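Cycloalternan-forming enzyme (Listeria monocytogenes serovar 1/2a, PDB 5F7U) is a multidomain glycoside hydrolase family 31 protein, with a TIM barrel flanked by beta-rich domains and a family 6 carbohydrate-binding module. Local coordinates at residues A[16-21]-A[266-271]; A[302-307]-A[559-564]. The protein carries 1 engineered substitution. All coordinates share one frame; numbering follows the deposited sequence.

Contact 1 closes before contact 2 opens along the chain; their centres are about 13 Å apart, on the same side of the chain's centre. Contact 1 sets the N-terminal loop 16-21 against strand 266-269 and the turn after it; contact 2 sets the loop 302-307 against helix 555-577 of the TIM barrel. The two meet directly, since strand 266-269 pairs antiparallel with strand 307-311, Thr269 bonding to Ser307 through the backbone. Asn560 and Arg559 of the helix reach back to Thr269 and Val271. The N-terminal region, the galactose mutarotase-like domain and the barrel are thereby joined at one interface.

Contact 1 (A[16-21]-A[266-271]); sequences DLYTVQ and DVETYV
An Asx turn in the loop between strands 6-8 and 25-26 presents Leu17 and Tyr18 to Tyr270, just beyond strand 266-269 of the mutarotase-like domain. Leu17 lies over one face of the Tyr270 ring: its CB makes a CH-pi contact 3.6 Å from the ring centroid, offset toward the hydroxyl-bearing CZ, while Leu17 CD2 sits 3.7 Å from Tyr270 CG. With CG anti to the backbone N (chi1 -172°), the leucine chain runs back along the tyrosine, and Leu17 CD2 also meets Glu268 CG at 3.8 Å. The carboxylate of Glu268 is itself held by His306 and Gln308. Leu17 N donates to Tyr270 OH at 3.1 Å, so the same residue grips the tyrosine at its hydroxyl and over its face. Tyr18 adds an offset edge-to-face (T-shaped) pair, the edge of Tyr270 directed at the face of Tyr18 with the planes at 88°. One water joins Tyr18 OH to Tyr270 O, 2.8 Å from each. Behind this, Asp16 OD2 accepts from Tyr18 N at 2.9 Å, above the carboxylate plane, and from Thr19 N through its anti lone pair; OD1 is taken by Trp543 NE1. Two backbone N-H groups on one oxygen fix the bend that brings Leu17 and Tyr18 to the ring, the signature of an Asx turn that the second bond, to Thr19 N, extends to an Asx motif.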
loop_
_atom_site.group_PDB
_atom_site.type_symbol
_atom_site.label_atom_id
_atom_site.label_comp_id
_atom_site.label_asym_id
_atom_site.label_seq_id
_atom_site.Cartn_x
_atom_site.Cartn_y
_atom_site.Cartn_z
ATOM N N ASP A 16 10.860 22.523 11.692
ATOM C CA ASP A 16 10.237 21.229 11.971
ATOM C C ASP A 16 8.735 21.445 12.181
ATOM O O ASP A 16 8.333 22.433 12.820
ATOM C CB ASP A 16 10.893 20.588 13.195
ATOM C CG ASP A 16 10.498 19.139 13.359
ATOM O OD1 ASP A 16 11.121 18.240 12.761
ATOM O OD2 ASP A 16 9.537 18.890 14.088
ATOM N N LEU A 17 7.909 20.556 11.625
ATOM C CA LEU A 17 6.452 20.683 11.804
ATOM C C LEU A 17 6.036 20.457 13.258
ATOM O O LEU A 17 5.065 21.049 13.720
ATOM C CB LEU A 17 5.677 19.690 10.922
ATOM C CG LEU A 17 4.145 19.817 10.845
ATOM C CD1 LEU A 17 3.731 21.188 10.310
ATOM C CD2 LEU A 17 3.556 18.696 10.010
ATOM N N TYR A 18 6.746 19.573 13.947
ATOM C CA TYR A 18 6.250 19.018 15.210
ATOM C C TYR A 18 6.867 19.674 16.426
ATOM O O TYR A 18 6.273 19.638 17.519
ATOM C CB TYR A 18 6.487 17.508 15.241
ATOM C CG TYR A 18 5.767 16.764 14.123
ATOM C CD1 TYR A 18 4.366 16.790 14.017
ATOM C CD2 TYR A 18 6.491 16.020 13.175
ATOM C CE1 TYR A 18 3.708 16.110 12.995
ATOM C CE2 TYR A 18 5.843 15.327 12.164
ATOM C CZ TYR A 18 4.458 15.390 12.068
ATOM O OH TYR A 18 3.820 14.724 11.072
ATOM N N THR A 19 8.049 20.258 16.252
ATOM C CA THR A 19 8.797 20.837 17.384
ATOM C C THR A 19 9.367 22.202 17.024
ATOM O O THR A 19 9.398 22.586 15.851
ATOM C CB THR A 19 9.973 19.954 17.870
ATOM O OG1 THR A 19 10.992 19.867 16.866
ATOM C CG2 THR A 19 9.534 18.541 18.249
ATOM N N VAL A 20 9.821 22.935 18.039
ATOM C CA VAL A 20 10.539 24.184 17.774
ATOM C C VAL A 20 11.908 24.098 18.411
ATOM O O VAL A 20 12.080 23.418 19.436
ATOM C CB VAL A 20 9.791 25.454 18.285
ATOM C CG1 VAL A 20 8.413 25.583 17.620
ATOM C CG2 VAL A 20 9.686 25.470 19.820
ATOM N N GLN A 21 12.879 24.772 17.791
ATOM C CA GLN A 21 14.137 25.112 18.449
ATOM C C GLN A 21 13.861 26.232 19.462
ATOM O O GLN A 21 12.855 26.928 19.338
ATOM C CB GLN A 21 15.183 25.525 17.406
ATOM C CG GLN A 21 15.542 24.363 16.468
ATOM C CD GLN A 21 16.134 23.179 17.212
ATOM O OE1 GLN A 21 15.478 22.141 17.392
ATOM N NE2 GLN A 21 17.363 23.339 17.687
ATOM N N ASP A 266 -6.944 15.642 11.297
ATOM C CA ASP A 266 -6.137 16.619 10.558
ATOM C C ASP A 266 -4.924 15.869 10.050
ATOM O O ASP A 266 -4.084 15.466 10.838
ATOM C CB ASP A 266 -5.677 17.765 11.465
ATOM C CG ASP A 266 -6.813 18.650 11.897
ATOM O OD1 ASP A 266 -7.603 19.051 11.027
ATOM O OD2 ASP A 266 -6.928 18.938 13.112
ATOM N N VAL A 267 -4.844 15.679 8.742
ATOM C CA VAL A 267 -3.807 14.837 8.133
ATOM C C VAL A 267 -2.702 15.729 7.588
ATOM O O VAL A 267 -2.963 16.603 6.763
ATOM C CB VAL A 267 -4.384 13.977 6.989
ATOM C CG1 VAL A 267 -3.327 13.023 6.472
ATOM C CG2 VAL A 267 -5.613 13.192 7.452
ATOM N N GLU A 268 -1.469 15.493 8.041
ATOM C CA GLU A 268 -0.330 16.305 7.600
ATOM C C GLU A 268 0.382 15.591 6.460
ATOM O O GLU A 268 0.785 14.433 6.621
ATOM C CB GLU A 268 0.687 16.476 8.739
ATOM C CG GLU A 268 0.112 17.009 10.036
ATOM C CD GLU A 268 -0.536 18.383 9.934
ATOM O OE1 GLU A 268 -0.253 19.177 9.004
ATOM O OE2 GLU A 268 -1.335 18.696 10.842
ATOM N N THR A 269 0.547 16.288 5.337
ATOM C CA THR A 269 1.342 15.783 4.238
ATOM C C THR A 269 2.788 16.203 4.510
ATOM O O THR A 269 3.238 17.274 4.114
ATOM C CB THR A 269 0.859 16.312 2.876
ATOM O OG1 THR A 269 -0.568 16.182 2.801
ATOM C CG2 THR A 269 1.500 15.485 1.736
ATOM N N TYR A 270 3.493 15.352 5.237
ATOM C CA TYR A 270 4.802 15.721 5.766
ATOM C C TYR A 270 5.558 14.436 6.036
ATOM O O TYR A 270 5.186 13.662 6.936
ATOM C CB TYR A 270 4.606 16.478 7.089
ATOM C CG TYR A 270 5.858 17.098 7.665
ATOM C CD1 TYR A 270 6.378 18.304 7.138
ATOM C CD2 TYR A 270 6.487 16.530 8.784
ATOM C CE1 TYR A 270 7.507 18.900 7.692
ATOM C CE2 TYR A 270 7.610 17.120 9.343
ATOM C CZ TYR A 270 8.117 18.293 8.797
ATOM O OH TYR A 270 9.229 18.864 9.380
ATOM N N VAL A 271 6.630 14.213 5.292
ATOM C CA VAL A 271 7.437 13.008 5.518
ATOM C C VAL A 271 8.218 13.146 6.827
ATOM O O VAL A 271 8.732 14.227 7.152
ATOM C CB VAL A 271 8.392 12.684 4.339
ATOM C CG1 VAL A 271 7.599 12.458 3.039
ATOM C CG2 VAL A 271 9.488 13.739 4.161
HETATM O O HOH W 1 4.559 12.634 9.440
#

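Contact 2 (A[302-307]-A[559-564]); sequences NSDFHS and RNRYPT
Asp304 lays its carboxylate along the side of the Arg561 guanidinium, in a bidentate salt bridge between the loop 302-307 and helix 555-577 of the TIM barrel. The arginine uses the NE side of its guanidinium, one nitrogen to each oxygen. NE donates to Asp304 OD2 at 2.9 Å in a nearly straight bond (169°), with the oxygen close to the guanidinium plane, while NH2 reaches Asp304 OD1, also at 2.9 Å, on its syn side. The two planes are twisted 53° apart; NE comes to OD2 from above the carboxylate plane, whereas NH2 meets OD1 closer to it. Arg561 CB already lies 3.5 Å from Asp304 OD2, and bends at chi2 and chi3 curl the chain round so that NE comes to the same oxygen. Ser590 O takes a second bond from NH2, tying the same guanidinium to another part of the barrel domain. One turn of the loop is an ST turn, Ser303 OG accepting from Phe305 N at 3.2 Å. Beside the salt bridge, Asn560 faces the loop backbone; its OD1 accepts from Val271 N and its ND2 donates to Thr269 O. A water also bridges the two segments, donating to Asp304 O at 2.7 Å and accepting from Asn560 N at 2.9 Å.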
loop_
_atom_site.group_PDB
_atom_site.type_symbol
_atom_site.label_atom_id
_atom_site.label_comp_id
_atom_site.label_asym_id
_atom_site.label_seq_id
_atom_site.Cartn_x
_atom_site.Cartn_y
_atom_site.Cartn_z
ATOM N N ASN A 302 -1.694 19.105 -6.232
ATOM C CA ASN A 302 -0.441 18.965 -6.958
ATOM C C ASN A 302 0.595 19.962 -6.470
ATOM O O ASN A 302 0.732 21.056 -7.030
ATOM C CB ASN A 302 -0.681 19.120 -8.472
ATOM C CG ASN A 302 0.598 18.932 -9.287
ATOM O OD1 ASN A 302 1.542 18.288 -8.835
ATOM N ND2 ASN A 302 0.635 19.518 -10.481
ATOM N N SER A 303 1.271 19.600 -5.384
ATOM C CA SER A 303 2.349 20.418 -4.826
ATOM C C SER A 303 3.165 19.573 -3.877
ATOM O O SER A 303 2.618 18.742 -3.161
ATOM C CB SER A 303 1.766 21.576 -4.004
ATOM O OG SER A 303 2.824 22.399 -3.509
ATOM N N ASP A 304 4.464 19.840 -3.841
ATOM C CA ASP A 304 5.341 19.182 -2.885
ATOM C C ASP A 304 5.413 19.908 -1.550
ATOM O O ASP A 304 5.973 19.357 -0.604
ATOM C CB ASP A 304 6.753 19.021 -3.479
ATOM C CG ASP A 304 6.788 18.002 -4.612
ATOM O OD1 ASP A 304 5.957 17.074 -4.581
ATOM O OD2 ASP A 304 7.652 18.142 -5.503
ATOM N N PHE A 305 4.847 21.120 -1.454
ATOM C CA PHE A 305 4.815 21.810 -0.146
ATOM C C PHE A 305 3.964 21.024 0.854
ATOM O O PHE A 305 3.070 20.278 0.464
ATOM C CB PHE A 305 4.243 23.225 -0.272
ATOM C CG PHE A 305 5.176 24.216 -0.931
ATOM C CD1 PHE A 305 6.209 24.809 -0.213
ATOM C CD2 PHE A 305 4.984 24.598 -2.260
ATOM C CE1 PHE A 305 7.060 25.734 -0.823
ATOM C CE2 PHE A 305 5.819 25.538 -2.868
ATOM C CZ PHE A 305 6.873 26.098 -2.156
ATOM N N HIS A 306 4.267 21.187 2.140
ATOM C CA HIS A 306 3.405 20.632 3.187
ATOM C C HIS A 306 1.956 21.124 3.026
ATOM O O HIS A 306 1.705 22.303 2.756
ATOM C CB HIS A 306 3.944 21.033 4.557
ATOM C CG HIS A 306 2.942 20.892 5.657
ATOM N ND1 HIS A 306 2.329 21.977 6.241
ATOM C CD2 HIS A 306 2.433 19.794 6.265
ATOM C CE1 HIS A 306 1.491 21.553 7.171
ATOM N NE2 HIS A 306 1.536 20.233 7.207
ATOM N N SER A 307 1.019 20.199 3.185
ATOM C CA SER A 307 -0.397 20.532 3.255
ATOM C C SER A 307 -1.006 19.838 4.483
ATOM O O SER A 307 -0.479 18.810 4.981
ATOM C CB SER A 307 -1.137 20.110 1.975
ATOM O OG SER A 307 -0.915 18.733 1.668
ATOM N N ARG A 559 11.331 19.231 1.133
ATOM C CA ARG A 559 11.314 18.183 2.166
ATOM C C ARG A 559 10.581 16.899 1.709
ATOM O O ARG A 559 11.154 15.797 1.812
ATOM C CB ARG A 559 10.771 18.650 3.517
ATOM C CG ARG A 559 10.777 17.476 4.495
ATOM C CD ARG A 559 10.431 17.877 5.889
ATOM N NE ARG A 559 10.353 16.703 6.762
ATOM C CZ ARG A 559 11.352 16.203 7.481
ATOM N NH1 ARG A 559 12.592 16.735 7.440
ATOM N NH2 ARG A 559 11.110 15.138 8.249
ATOM N N ASN A 560 9.350 17.023 1.200
ATOM C CA ASN A 560 8.591 15.832 0.815
ATOM C C ASN A 560 9.128 15.180 -0.463
ATOM O O ASN A 560 9.050 13.955 -0.632
ATOM C CB ASN A 560 7.099 16.145 0.651
ATOM C CG ASN A 560 6.422 16.491 1.979
ATOM O OD1 ASN A 560 6.960 16.231 3.065
ATOM N ND2 ASN A 560 5.220 17.052 1.898
ATOM N N ARG A 561 9.674 16.014 -1.342
ATOM C CA ARG A 561 10.179 15.578 -2.651
ATOM C C ARG A 561 11.516 14.859 -2.576
ATOM O O ARG A 561 11.755 13.900 -3.324
ATOM C CB ARG A 561 10.251 16.786 -3.612
ATOM C CG ARG A 561 10.824 16.505 -5.018
ATOM C CD ARG A 561 10.159 15.331 -5.740
ATOM N NE ARG A 561 8.704 15.474 -5.809
ATOM C CZ ARG A 561 7.865 14.494 -6.142
ATOM N NH1 ARG A 561 8.323 13.277 -6.430
ATOM N NH2 ARG A 561 6.564 14.739 -6.173
ATOM N N TYR A 562 12.394 15.342 -1.706
ATOM C CA TYR A 562 13.755 14.805 -1.592
ATOM C C TYR A 562 13.838 13.273 -1.546
ATOM O O TYR A 562 14.609 12.686 -2.329
ATOM C CB TYR A 562 14.488 15.431 -0.399
ATOM C CG TYR A 562 15.929 14.969 -0.337
ATOM C CD1 TYR A 562 16.927 15.632 -1.071
ATOM C CD2 TYR A 562 16.300 13.872 0.455
ATOM C CE1 TYR A 562 18.240 15.189 -1.035
ATOM C CE2 TYR A 562 17.622 13.424 0.500
ATOM C CZ TYR A 562 18.586 14.088 -0.235
ATOM O OH TYR A 562 19.897 13.655 -0.195
ATOM N N PRO A 563 13.060 12.608 -0.644
ATOM C CA PRO A 563 13.208 11.148 -0.635
ATOM C C PRO A 563 12.918 10.473 -1.967
ATOM O O PRO A 563 13.615 9.500 -2.314
ATOM C CB PRO A 563 12.203 10.690 0.448
ATOM C CG PRO A 563 11.276 11.878 0.636
ATOM C CD PRO A 563 12.192 13.051 0.473
ATOM N N THR A 564 11.917 10.958 -2.706
ATOM C CA THR A 564 11.601 10.381 -4.021
ATOM C C THR A 564 12.660 10.708 -5.076
ATOM O O THR A 564 12.958 9.865 -5.933
ATOM C CB THR A 564 10.157 10.709 -4.409
ATOM O OG1 THR A 564 9.320 10.116 -3.423
ATOM C CG2 THR A 564 9.751 10.110 -5.774
HETATM O O HOH W 2 3.440 17.016 -0.504
HETATM O O HOH W 3 7.806 19.441 1.315
#